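Local coordinates for HD domain protein (PDB 4LRL), which is an HD-domain deoxyribonucleoside triphosphate triphosphohydrolase under allosteric activation and inhibition, and probably hydrolyses dGTP, at residues His134-Gly139 and Val158-Ser163; Thr144-His147 and Asn152-Ala155. All blocks are in the same frame, centred on the assembly; numbering follows the deposited sequence.

Contact 1: His134-Gly139 and Val158-Ser163; sequences HDVGHG and VQIITS. With NI (nickel (II) ion), chain N.
Val158 O lies one turn before the end of the helix that presents Ile160 to Val136 and Gly137, and Thr162 grips it twice. Thr162 N donates at 2.9 Å to Val158 O, while Thr162 OG1 donates at 2.7 Å to the same oxygen from above the carbonyl plane. The contact itself is apolar: Ile160 and Val136 meet tip to tip, Ile160 CD1 lying 3.8 Å from Val136 CG1. Val136 CG1 sits between its backbone N and carbonyl carbon (chi1 84°), which directs it at the isoleucine. The closest approach is Ile160 CD1 to Val136 O, 3.5 Å. Ile160 CD1 also rests 3.8 Å from Gly137 CA, where glycine leaves the backbone accessible. Val136 and Gly137 are the central residues of the type I turn Asp135-His138, closed by His138 N donating to Asp135 O. At the head of the turn, His134 NE2 and Asp135 OD2 each bind nickel at 2.2 Å; His90, Asp207 and two waters complete its six ligands. Asp135 OD1 accepts a hydrogen bond from one water and a weak one from His138 NE2. The metal-bearing loop joins helices 124-133 and 142-149. Against it, helix 153-162 carries Ile160, which also touches helices 62-65 and 314-318.

Contact 2: Thr144-His147 and Asn152-Ala155; sequences TFEH and NHEA
Glu146 meets His153 edge-on, its carboxylate turned only 18° from the plane of the imidazole. This coplanar setting accompanies an in-plane hydrogen bond, in which His153 ND1 donates to Glu146 OE1 at 2.8 Å with an N-H...O angle of 145°. The oxygen uses its syn lone pair and lies close to the ring plane, the arrangement that suits a histidine-carboxylate bond. Beyond CG the glutamate is extended, and the extended chain carries OE1 across to the first residue of helix 153-162.

The same oxygen reaches the backbone as well. His153 CG lies between its own N and carbonyl carbon (chi1 69°), which brings the ring close to the residue's own N; the turn of the ring then puts ND1 on the amide side. Glu146 OE1 can therefore also accept from His153 N at 3.2 Å, though this bond is weak and bent. Ser142 OG adds a further weak bond to Glu146 OE1. The shared acceptor should limit rotation of the ring, and the negative charge at the start of helix 153-162 is probably favoured by the helix dipole.

Asn152 takes the N-cap position of that helix. Its OD1 accepts from Ala155 N at 2.9 Å, an almost straight bond in which the amide approaches from above the carbonyl plane. Asparagine fits here because its short side chain can turn back to an amide of the first helical turn.

The nearest side-chain atom of His153 is about 8 Å from the nickel ion. Glu146 positions His153, which backs His138, and His138 in turn is weakly bonded to the nickel ligand Asp135. Two consecutive helices of the HD domain, 142-149 and 153-162, are thus joined by a short loop, with an Asn N-cap on the second.

How the contacts relate
The two contacts have centres 11 Å apart and share helix 153-162. Contact 2 uses its capped beginning and contact 1 its final turns. Along the chain the order is 134-139, 144-147, 152-155 and 158-163, so contact 2 ties together two successive helices at their short connection, within the longer excursion spanned by contact 1. They also touch directly: Gly137 O lies 3.5 Å from His153 CB, and His138 CE1 is 3.2 Å from His153 CD2. Both belong to the HD domain. Contact 1 packs the loop that carries two nickel ligands on the later part of the helix; contact 2 fixes the helix's start to helix 142-149, and the loop meets that start through His138 and Gly137.

Contact 1: His134-Gly139 and Val158-Ser163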
loop_
_atom_site.group_PDB
_atom_site.type_symbol
_atom_site.label_atom_id
_atom_site.label_comp_id
_atom_site.label_asym_id
_atom_site.label_seq_id
_atom_site.Cartn_x
_atom_site.Cartn_y
_atom_site.Cartn_z
ATOM N N HIS C 134 -29.160 -2.317 -6.093
ATOM C CA HIS C 134 -29.530 -2.284 -4.661
ATOM C C HIS C 134 -29.728 -0.870 -4.084
ATOM O O HIS C 134 -30.503 -0.682 -3.166
ATOM C CB HIS C 134 -28.554 -3.112 -3.796
ATOM C CG HIS C 134 -27.249 -2.421 -3.515
ATOM N ND1 HIS C 134 -26.319 -2.139 -4.498
ATOM C CD2 HIS C 134 -26.722 -1.955 -2.356
ATOM C CE1 HIS C 134 -25.282 -1.525 -3.957
ATOM N NE2 HIS C 134 -25.500 -1.397 -2.659
ATOM N N ASP C 135 -29.040 0.113 -4.647
ATOM C CA ASP C 135 -29.039 1.474 -4.110
ATOM C C ASP C 135 -29.638 2.480 -5.082
ATOM O O ASP C 135 -29.487 3.689 -4.887
ATOM C CB ASP C 135 -27.606 1.906 -3.794
ATOM C CG ASP C 135 -27.110 1.386 -2.459
ATOM O OD1 ASP C 135 -27.922 0.955 -1.599
ATOM O OD2 ASP C 135 -25.877 1.414 -2.271
ATOM N N VAL C 136 -30.312 1.991 -6.118
ATOM C CA VAL C 136 -30.810 2.853 -7.184
ATOM C C VAL C 136 -31.844 3.891 -6.692
ATOM O O VAL C 136 -31.990 4.938 -7.290
ATOM C CB VAL C 136 -31.316 2.016 -8.401
ATOM C CG1 VAL C 136 -32.745 1.534 -8.201
ATOM C CG2 VAL C 136 -31.181 2.800 -9.687
ATOM N N GLY C 137 -32.525 3.601 -5.585
ATOM C CA GLY C 137 -33.542 4.506 -5.045
ATOM C C GLY C 137 -33.027 5.612 -4.133
ATOM O O GLY C 137 -33.809 6.421 -3.637
ATOM N N HIS C 138 -31.716 5.639 -3.891
ATOM C CA HIS C 138 -31.104 6.709 -3.106
ATOM C C HIS C 138 -31.128 8.021 -3.883
ATOM O O HIS C 138 -30.786 8.047 -5.068
ATOM C CB HIS C 138 -29.650 6.383 -2.790
ATOM C CG HIS C 138 -29.458 5.438 -1.643
ATOM N ND1 HIS C 138 -29.725 5.787 -0.335
ATOM C CD2 HIS C 138 -28.962 4.178 -1.602
ATOM C CE1 HIS C 138 -29.424 4.774 0.458
ATOM N NE2 HIS C 138 -28.959 3.786 -0.285
ATOM N N GLY C 139 -31.532 9.100 -3.213
ATOM C CA GLY C 139 -31.442 10.445 -3.775
ATOM C C GLY C 139 -30.285 11.187 -3.130
ATOM O O GLY C 139 -29.510 10.582 -2.392
ATOM N N VAL C 158 -37.579 -0.186 -5.171
ATOM C CA VAL C 158 -38.577 -1.150 -5.620
ATOM C C VAL C 158 -39.451 -0.524 -6.700
ATOM O O VAL C 158 -39.748 -1.166 -7.709
ATOM C CB VAL C 158 -39.441 -1.681 -4.437
ATOM C CG1 VAL C 158 -40.650 -2.488 -4.938
ATOM C CG2 VAL C 158 -38.583 -2.510 -3.489
ATOM N N GLN C 159 -39.843 0.729 -6.485
ATOM C CA GLN C 159 -40.583 1.501 -7.483
ATOM C C GLN C 159 -39.861 1.552 -8.830
ATOM O O GLN C 159 -40.471 1.310 -9.865
ATOM C CB GLN C 159 -40.816 2.934 -6.999
ATOM C CG GLN C 159 -41.977 3.122 -6.050
ATOM C CD GLN C 159 -42.200 4.587 -5.708
ATOM O OE1 GLN C 159 -42.092 5.466 -6.567
ATOM N NE2 GLN C 159 -42.513 4.856 -4.445
ATOM N N ILE C 160 -38.567 1.869 -8.808
ATOM C CA ILE C 160 -37.784 2.020 -10.037
ATOM C C ILE C 160 -37.705 0.692 -10.794
ATOM O O ILE C 160 -37.715 0.649 -12.032
ATOM C CB ILE C 160 -36.366 2.549 -9.727
ATOM C CG1 ILE C 160 -36.443 3.993 -9.213
ATOM C CG2 ILE C 160 -35.455 2.449 -10.963
ATOM C CD1 ILE C 160 -35.242 4.416 -8.413
ATOM N N ILE C 161 -37.640 -0.385 -10.031
ATOM C CA ILE C 161 -37.541 -1.713 -10.591
ATOM C C ILE C 161 -38.877 -2.154 -11.166
ATOM O O ILE C 161 -38.918 -2.776 -12.224
ATOM C CB ILE C 161 -37.044 -2.722 -9.535
ATOM C CG1 ILE C 161 -35.570 -2.463 -9.216
ATOM C CG2 ILE C 161 -37.266 -4.166 -10.008
ATOM C CD1 ILE C 161 -35.066 -3.175 -7.979
ATOM N N THR C 162 -39.962 -1.810 -10.478
ATOM C CA THR C 162 -41.290 -2.314 -10.831
ATOM C C THR C 162 -42.169 -1.330 -11.626
ATOM O O THR C 162 -43.273 -1.683 -12.031
ATOM C CB THR C 162 -42.046 -2.821 -9.575
ATOM O OG1 THR C 162 -42.227 -1.741 -8.657
ATOM C CG2 THR C 162 -41.260 -3.936 -8.876
ATOM N N SER C 163 -41.675 -0.114 -11.866
ATOM C CA SER C 163 -42.449 0.910 -12.593
ATOM C C SER C 163 -42.082 0.977 -14.075
ATOM O O SER C 163 -40.918 1.192 -14.422
ATOM C CB SER C 163 -42.304 2.304 -11.966
ATOM O OG SER C 163 -42.635 2.294 -10.589
HETATM NI NI NI N . -24.796 -0.095 -1.018
HETATM O O HOH W 1 -26.175 0.228 0.588
HETATM O O HOH W 2 -24.143 1.854 0.253
#

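Contact 2: Thr144-His147 and Asn152-Ala155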
loop_
_atom_site.group_PDB
_atom_site.type_symbol
_atom_site.label_atom_id
_atom_site.label_comp_id
_atom_site.label_asym_id
_atom_site.label_seq_id
_atom_site.Cartn_x
_atom_site.Cartn_y
_atom_site.Cartn_z
ATOM N N THR C 144 -30.392 12.723 5.213
ATOM C CA THR C 144 -30.946 14.039 5.525
ATOM C C THR C 144 -32.263 14.250 4.782
ATOM O O THR C 144 -33.239 14.736 5.347
ATOM C CB THR C 144 -29.968 15.160 5.130
ATOM O OG1 THR C 144 -28.682 14.883 5.678
ATOM C CG2 THR C 144 -30.442 16.504 5.642
ATOM N N PHE C 145 -32.268 13.863 3.510
ATOM C CA PHE C 145 -33.422 14.029 2.642
ATOM C C PHE C 145 -34.656 13.273 3.151
ATOM O O PHE C 145 -35.777 13.798 3.107
ATOM C CB PHE C 145 -33.068 13.593 1.220
ATOM C CG PHE C 145 -33.938 14.206 0.174
ATOM C CD1 PHE C 145 -33.572 15.405 -0.436
ATOM C CD2 PHE C 145 -35.133 13.594 -0.202
ATOM C CE1 PHE C 145 -34.387 15.987 -1.404
ATOM C CE2 PHE C 145 -35.957 14.168 -1.170
ATOM C CZ PHE C 145 -35.587 15.371 -1.767
ATOM N N GLU C 146 -34.449 12.055 3.651
ATOM C CA GLU C 146 -35.563 11.250 4.161
ATOM C C GLU C 146 -36.124 11.803 5.459
ATOM O O GLU C 146 -37.317 11.683 5.717
ATOM C CB GLU C 146 -35.163 9.783 4.324
ATOM C CG GLU C 146 -34.737 9.140 3.009
ATOM C CD GLU C 146 -34.203 7.724 3.150
ATOM O OE1 GLU C 146 -33.833 7.147 2.108
ATOM O OE2 GLU C 146 -34.158 7.183 4.280
ATOM N N HIS C 147 -35.265 12.411 6.274
ATOM C CA HIS C 147 -35.728 13.025 7.515
ATOM C C HIS C 147 -36.668 14.206 7.247
ATOM O O HIS C 147 -37.716 14.319 7.883
ATOM C CB HIS C 147 -34.551 13.450 8.406
ATOM C CG HIS C 147 -34.972 14.166 9.656
ATOM N ND1 HIS C 147 -34.638 15.479 9.914
ATOM C CD2 HIS C 147 -35.720 13.754 10.709
ATOM C CE1 HIS C 147 -35.150 15.842 11.077
ATOM N NE2 HIS C 147 -35.816 14.816 11.577
ATOM N N ASN C 152 -38.329 7.268 1.272
ATOM C CA ASN C 152 -37.745 6.000 1.702
ATOM C C ASN C 152 -37.070 5.359 0.494
ATOM O O ASN C 152 -37.734 5.041 -0.495
ATOM C CB ASN C 152 -38.830 5.079 2.289
ATOM C CG ASN C 152 -38.292 3.711 2.694
ATOM O OD1 ASN C 152 -37.666 3.012 1.901
ATOM N ND2 ASN C 152 -38.549 3.322 3.931
ATOM N N HIS C 153 -35.756 5.177 0.572
ATOM C CA HIS C 153 -34.972 4.800 -0.603
ATOM C C HIS C 153 -35.204 3.345 -1.051
ATOM O O HIS C 153 -35.171 3.048 -2.253
ATOM C CB HIS C 153 -33.483 5.110 -0.403
ATOM C CG HIS C 153 -32.811 4.245 0.619
ATOM N ND1 HIS C 153 -32.814 4.537 1.967
ATOM C CD2 HIS C 153 -32.106 3.096 0.487
ATOM C CE1 HIS C 153 -32.143 3.605 2.621
ATOM N NE2 HIS C 153 -31.702 2.720 1.744
ATOM N N GLU C 154 -35.444 2.452 -0.090
ATOM C CA GLU C 154 -35.821 1.083 -0.427
ATOM C C GLU C 154 -37.160 1.049 -1.181
ATOM O O GLU C 154 -37.263 0.408 -2.230
ATOM C CB GLU C 154 -35.849 0.169 0.801
ATOM C CG GLU C 154 -36.236 -1.265 0.424
ATOM C CD GLU C 154 -36.071 -2.276 1.538
ATOM O OE1 GLU C 154 -34.908 -2.597 1.889
ATOM O OE2 GLU C 154 -37.110 -2.770 2.032
ATOM N N ALA C 155 -38.171 1.755 -0.667
ATOM C CA ALA C 155 -39.447 1.868 -1.375
ATOM C C ALA C 155 -39.244 2.384 -2.806
ATOM O O ALA C 155 -39.821 1.851 -3.747
ATOM C CB ALA C 155 -40.433 2.758 -0.609
#